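Local coordinates for protein putative esterase/lipase/thioesterase (Silicibacter sp., PDB 2PBL) that is probably an esterase, lipase or thioesterase of the alpha/beta-hydrolase fold, splitting ester or thioester bonds, although its natural substrate is not established, at residues 178-181 and 182-186; 213-216 and 217-221. All blocks are in the same frame, centred on the assembly; numbering follows the deposited sequence.

How the contacts relate
Followed from the N terminus, the chain has built most of its central sheet before either contact appears. Contact 1 comes after strand 160-166, where Thr178 to Asn181 form a turn that runs straight into the short helix 181-184 and out again by Met186. After helix 188-193 comes strand 206-212, and at its end contact 2 shapes the loop 213-216 and the start of helix 217-230. Each contact closes only its own few residues, so the two stand in series and neither nest nor cross. Their nearest atoms are about 7 Å apart, yet both approach Tyr73: Met180 from contact 1 and Phe219 from contact 2.

Contact 1: 178-181 and 182-186; sequences TSMN and EKFKM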
ATOM      1  N   THR A 178       8.325  -3.108  19.637  1.00 21.65           N
ATOM      2  CA  THR A 178       9.387  -2.580  18.794  1.00 21.36           C
ATOM      3  C   THR A 178       9.634  -1.094  19.139  1.00 22.35           C
ATOM      4  O   THR A 178       8.721  -0.363  19.550  1.00 22.91           O
ATOM      5  CB  THR A 178       9.071  -2.665  17.271  1.00 23.37           C
ATOM      6  OG1 THR A 178       8.081  -1.672  16.916  1.00 20.83           O
ATOM      7  CG2 THR A 178       8.623  -4.086  16.860  1.00 23.20           C
ATOM      8  N   SER A 179      10.863  -0.645  18.941  1.00 21.78           N
ATOM      9  CA  SER A 179      11.216   0.739  19.170  1.00 20.95           C
ATOM     10  C   SER A 179      10.440   1.702  18.277  1.00 22.38           C
ATOM     11  O   SER A 179      10.347   2.890  18.579  1.00 23.01           O
ATOM     12  CB  SER A 179      12.708   0.935  18.923  1.00 24.02           C
ATOM     13  OG  SER A 179      13.458   0.029  19.723  1.00 25.92           O
HETATM   14  N   MSE A 180       9.891   1.209  17.164  1.00 19.04           N
HETATM   15  CA  MSE A 180       9.107   2.065  16.277  1.00 18.57           C
HETATM   16  C   MSE A 180       7.866   2.558  16.992  1.00 17.41           C
HETATM   17  O   MSE A 180       7.293   3.583  16.601  1.00 21.16           O
HETATM   18  CB  MSE A 180       8.722   1.319  15.015  1.00 15.19           C
HETATM   19  CG  MSE A 180       9.869   0.975  14.108  1.00 18.74           C
HETATM   20 SE   MSE A 180       9.154   0.012  12.556  0.75 22.08          SE
HETATM   21  CE  MSE A 180       8.851  -1.607  13.356  1.00 19.53           C
ATOM     22  N   ASN A 181       7.458   1.877  18.062  1.00 19.59           N
ATOM     23  CA  ASN A 181       6.307   2.347  18.835  1.00 19.34           C
ATOM     24  C   ASN A 181       6.555   3.662  19.612  1.00 23.49           C
ATOM     25  O   ASN A 181       5.601   4.294  20.092  1.00 23.72           O
ATOM     26  CB  ASN A 181       5.758   1.318  19.760  1.00 15.44           C
ATOM     27  CG  ASN A 181       4.301   1.600  20.118  1.00 21.74           C
ATOM     28  OD1 ASN A 181       3.504   2.022  19.258  1.00 28.22           O
ATOM     29  ND2 ASN A 181       3.929   1.334  21.348  1.00 21.06           N
ATOM     30  N   GLU A 182       7.819   4.087  19.686  1.00 23.57           N
ATOM     31  CA  GLU A 182       8.152   5.363  20.253  1.00 27.15           C
ATOM     32  C   GLU A 182       7.569   6.421  19.328  1.00 24.68           C
ATOM     33  O   GLU A 182       7.277   7.542  19.766  1.00 23.68           O
ATOM     34  CB  GLU A 182       9.669   5.505  20.376  1.00 26.67           C
ATOM     35  CG  GLU A 182      10.302   4.528  21.405  1.00 33.59           C
ATOM     36  CD  GLU A 182      11.858   4.364  21.265  1.00 37.97           C
ATOM     37  OE1 GLU A 182      12.466   4.903  20.295  1.00 50.98           O
ATOM     38  OE2 GLU A 182      12.463   3.652  22.112  1.00 45.73           O
ATOM     39  N   LYS A 183       7.429   6.079  18.046  1.00 20.63           N
ATOM     40  CA  LYS A 183       6.802   6.968  17.068  1.00 21.71           C
ATOM     41  C   LYS A 183       5.296   6.714  16.898  1.00 20.75           C
ATOM     42  O   LYS A 183       4.521   7.662  16.776  1.00 21.54           O
ATOM     43  CB  LYS A 183       7.506   6.883  15.721  1.00 20.87           C
ATOM     44  CG  LYS A 183       8.946   7.262  15.837  1.00 23.01           C
ATOM     45  CD  LYS A 183       9.631   7.318  14.513  1.00 34.07           C
ATOM     46  CE  LYS A 183      11.081   7.755  14.693  1.00 32.76           C
ATOM     47  NZ  LYS A 183      11.763   7.763  13.382  1.00 38.61           N
ATOM     48  N   PHE A 184       4.862   5.462  16.906  1.00 19.05           N
ATOM     49  CA  PHE A 184       3.422   5.178  16.716  1.00 19.52           C
ATOM     50  C   PHE A 184       2.610   5.605  17.933  1.00 20.75           C
ATOM     51  O   PHE A 184       1.486   6.113  17.811  1.00 20.85           O
ATOM     52  CB  PHE A 184       3.179   3.699  16.445  1.00 17.55           C
ATOM     53  CG  PHE A 184       4.052   3.121  15.367  1.00 20.32           C
ATOM     54  CD1 PHE A 184       4.326   3.830  14.220  1.00 11.92           C
ATOM     55  CD2 PHE A 184       4.519   1.827  15.484  1.00 15.73           C
ATOM     56  CE1 PHE A 184       5.095   3.277  13.233  1.00 12.91           C
ATOM     57  CE2 PHE A 184       5.295   1.257  14.515  1.00 16.97           C
ATOM     58  CZ  PHE A 184       5.598   1.992  13.390  1.00 10.42           C
ATOM     59  N   LYS A 185       3.189   5.385  19.103  1.00 19.77           N
ATOM     60  CA  LYS A 185       2.600   5.721  20.402  1.00 21.74           C
ATOM     61  C   LYS A 185       1.262   5.054  20.639  1.00 22.55           C
ATOM     62  O   LYS A 185       0.317   5.690  21.128  1.00 20.61           O
ATOM     63  CB  LYS A 185       2.516   7.249  20.597  1.00 23.22           C
ATOM     64  CG  LYS A 185       3.884   7.967  20.522  1.00 23.12           C
ATOM     65  CD  LYS A 185       3.737   9.482  20.547  1.00 24.10           C
ATOM     66  CE  LYS A 185       5.039  10.200  20.106  1.00 25.32           C
ATOM     67  NZ  LYS A 185       6.175  10.038  21.085  1.00 35.66           N
HETATM   68  N   MSE A 186       1.179   3.776  20.277  1.00 20.30           N
HETATM   69  CA  MSE A 186      -0.030   2.985  20.443  1.00 20.69           C
HETATM   70  C   MSE A 186      -0.027   2.196  21.730  1.00 22.06           C
HETATM   71  O   MSE A 186       1.038   1.757  22.190  1.00 21.97           O
HETATM   72  CB  MSE A 186      -0.155   1.976  19.326  1.00 18.33           C
HETATM   73  CG  MSE A 186      -0.408   2.597  17.974  1.00 22.56           C
HETATM   74 SE   MSE A 186      -0.709   1.151  16.675  0.75 21.12          SE
HETATM   75  CE  MSE A 186       1.112   0.327  16.509  1.00 21.53           C
TER
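The Phe184 ring carries the carbonyl oxygen of Met180 over the centre of one face, 3.4 Å above the plane; the same oxygen accepts hydrogen bonds from Lys183 N and Phe184 N. Beside the ring runs the Met180 side chain, with CB of Met180 3.5 Å from CE2 of Phe184. The residue is selenomethionine, and its SE lies obliquely to the ring, 5.3 Å from the centroid, in a Met-aromatic contact. Trp74 meets the ring edge-to-face and Ile109 touches it, surroundings that suit a large apolar residue. The amide of Asn181, its plane turned 50° from the ring, grips the backbone of Met186 twice. ND2 of Asn181 gives a straight bond to a lone pair of Met186 O at 3.0 Å, in both the amide and the carbonyl plane. Met186 N donates to OD1 of Asn181 at 3.1 Å, tilted 26° from that carbonyl plane. With CG anti to the backbone N (chi1 -157°), the amide turns forward to the residues leaving the helix; asparagine's short side chain offers both donor and acceptor. Lys185 N hydrogen-bonds to Asn181 O at 2.8 Å. The long Lys185 chain, bent at chi4, brings NZ of Lys185 to Glu182 O at 3.0 Å. A type I beta turn, Thr178 to Asn181, leads into the short helix 181-184, which Lys185 leaves with positive phi, in the excursion after strand 160-166 of an alpha/beta hydrolase.

Contact 2: 213-216 and 217-221; sequences GAER and PAFLD
Arg216, at the N-cap position of helix 217-230, turns its carbonyl oxygen to the amides of Phe219 and Leu220, in the loop that follows strand 206-212 and carries the acid of a probable Ser-His-Glu triad in this alpha/beta-hydrolase fold. In the backbone, Leu220 N reaches Arg216 O at 3.2 Å, almost in line with the carbonyl bond; the bond from Phe219 N is weak. Pro217 suits the first helical turn, where no N-H is needed. The polar contacts centre on Glu215: OE1 hydrogen-bonds to His242 ND1, and OE2 is held by Ser167 OG and Gly212 N. Among van der Waals contacts, OE1 of Glu215 rests against CB of Phe219 at 3.4 Å, carboxylate and ring planes 38° apart, and the ring also meets His242. Leu220 turns its CD1 back to the loop, 3.9 Å from Glu215 O. Shortened to an alanine, Leu220 loses that branch, which would probably open a gap beside Glu215 O. Arginine suits by charge and reach: NH1 hydrogen-bonds to Asp6 O, and Tyr13 makes a cation-pi contact. Bends at chi2 and chi3 (both -67°) set CD of Pro217 over one guanidinium face, 4.0 Å from NH2 of Arg216 rather than over the middle.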
ATOM      1  N   GLY A 213       8.642 -14.884  -0.682  1.00 15.20           N
ATOM      2  CA  GLY A 213       9.106 -16.139  -0.101  1.00 16.97           C
ATOM      3  C   GLY A 213      10.351 -16.063   0.779  1.00 14.33           C
ATOM      4  O   GLY A 213      10.484 -16.824   1.742  1.00 15.95           O
ATOM      5  N   ALA A 214      11.229 -15.137   0.453  1.00 16.67           N
ATOM      6  CA  ALA A 214      12.469 -14.930   1.189  1.00 17.17           C
ATOM      7  C   ALA A 214      12.338 -13.833   2.220  1.00 17.19           C
ATOM      8  O   ALA A 214      13.344 -13.315   2.651  1.00 16.81           O
ATOM      9  CB  ALA A 214      13.609 -14.579   0.189  1.00 15.87           C
ATOM     10  N   GLU A 215      11.113 -13.449   2.611  1.00 16.72           N
ATOM     11  CA  GLU A 215      10.947 -12.359   3.550  1.00 16.68           C
ATOM     12  C   GLU A 215      11.176 -12.787   4.959  1.00 19.44           C
ATOM     13  O   GLU A 215      11.256 -13.985   5.242  1.00 17.36           O
ATOM     14  CB  GLU A 215       9.573 -11.703   3.426  1.00 18.81           C
ATOM     15  CG  GLU A 215       9.493 -10.784   2.213  1.00 15.44           C
ATOM     16  CD  GLU A 215       8.322  -9.795   2.285  1.00 17.82           C
ATOM     17  OE1 GLU A 215       8.205  -9.120   3.331  1.00 19.91           O
ATOM     18  OE2 GLU A 215       7.543  -9.717   1.294  1.00 18.78           O
ATOM     19  N   ARG A 216      11.287 -11.788   5.839  1.00 17.48           N
ATOM     20  CA  ARG A 216      11.440 -12.012   7.281  1.00 17.29           C
ATOM     21  C   ARG A 216      10.304 -12.897   7.757  1.00 18.24           C
ATOM     22  O   ARG A 216       9.153 -12.756   7.289  1.00 17.97           O
ATOM     23  CB  ARG A 216      11.392 -10.681   8.057  1.00 17.81           C
ATOM     24  CG  ARG A 216      12.397  -9.619   7.650  1.00 23.04           C
ATOM     25  CD  ARG A 216      13.801 -10.060   7.978  1.00 23.38           C
ATOM     26  NE  ARG A 216      13.975 -10.128   9.426  1.00 27.93           N
ATOM     27  CZ  ARG A 216      14.688 -11.058  10.045  1.00 26.74           C
ATOM     28  NH1 ARG A 216      14.796 -11.033  11.346  1.00 23.18           N
ATOM     29  NH2 ARG A 216      15.277 -12.031   9.368  1.00 27.52           N
ATOM     30  N   PRO A 217      10.606 -13.856   8.635  1.00 19.04           N
ATOM     31  CA  PRO A 217       9.552 -14.668   9.225  1.00 16.70           C
ATOM     32  C   PRO A 217       8.325 -13.864   9.725  1.00 17.35           C
ATOM     33  O   PRO A 217       7.184 -14.316   9.537  1.00 17.83           O
ATOM     34  CB  PRO A 217      10.273 -15.324  10.402  1.00 19.21           C
ATOM     35  CG  PRO A 217      11.616 -15.520   9.900  1.00 18.76           C
ATOM     36  CD  PRO A 217      11.939 -14.303   9.121  1.00 18.41           C
ATOM     37  N   ALA A 218       8.583 -12.718  10.351  1.00 16.00           N
ATOM     38  CA  ALA A 218       7.518 -11.815  10.855  1.00 16.97           C
ATOM     39  C   ALA A 218       6.533 -11.426   9.725  1.00 16.34           C
ATOM     40  O   ALA A 218       5.324 -11.398   9.930  1.00 19.22           O
ATOM     41  CB  ALA A 218       8.138 -10.586  11.419  1.00 18.22           C
ATOM     42  N   PHE A 219       7.056 -11.112   8.549  1.00 16.15           N
ATOM     43  CA  PHE A 219       6.196 -10.748   7.407  1.00 17.68           C
ATOM     44  C   PHE A 219       5.442 -11.920   6.815  1.00 17.05           C
ATOM     45  O   PHE A 219       4.308 -11.746   6.355  1.00 13.63           O
ATOM     46  CB  PHE A 219       6.928  -9.924   6.356  1.00 16.43           C
ATOM     47  CG  PHE A 219       7.061  -8.487   6.762  1.00 21.05           C
ATOM     48  CD1 PHE A 219       8.125  -8.062   7.565  1.00 18.22           C
ATOM     49  CD2 PHE A 219       6.077  -7.569   6.432  1.00 19.90           C
ATOM     50  CE1 PHE A 219       8.221  -6.737   7.957  1.00 24.44           C
ATOM     51  CE2 PHE A 219       6.156  -6.249   6.866  1.00 18.49           C
ATOM     52  CZ  PHE A 219       7.220  -5.830   7.609  1.00 18.46           C
ATOM     53  N   LEU A 220       6.060 -13.096   6.792  1.00 14.69           N
ATOM     54  CA  LEU A 220       5.357 -14.281   6.378  1.00 15.82           C
ATOM     55  C   LEU A 220       4.208 -14.566   7.350  1.00 14.99           C
ATOM     56  O   LEU A 220       3.097 -14.954   6.937  1.00 15.32           O
ATOM     57  CB  LEU A 220       6.328 -15.479   6.291  1.00 16.59           C
ATOM     58  CG  LEU A 220       7.352 -15.392   5.173  1.00 19.05           C
ATOM     59  CD1 LEU A 220       8.342 -16.547   5.300  1.00 23.47           C
ATOM     60  CD2 LEU A 220       6.676 -15.415   3.818  1.00 14.66           C
ATOM     61  N   ASP A 221       4.449 -14.340   8.636  1.00 15.82           N
ATOM     62  CA  ASP A 221       3.420 -14.522   9.657  1.00 15.23           C
ATOM     63  C   ASP A 221       2.275 -13.491   9.500  1.00 14.15           C
ATOM     64  O   ASP A 221       1.101 -13.842   9.479  1.00 12.86           O
ATOM     65  CB  ASP A 221       4.023 -14.404  11.065  1.00 13.74           C
ATOM     66  CG  ASP A 221       4.991 -15.540  11.374  1.00 21.73           C
ATOM     67  OD1 ASP A 221       5.003 -16.494  10.574  1.00 24.79           O
ATOM     68  OD2 ASP A 221       5.765 -15.452  12.366  1.00 21.08           O
TER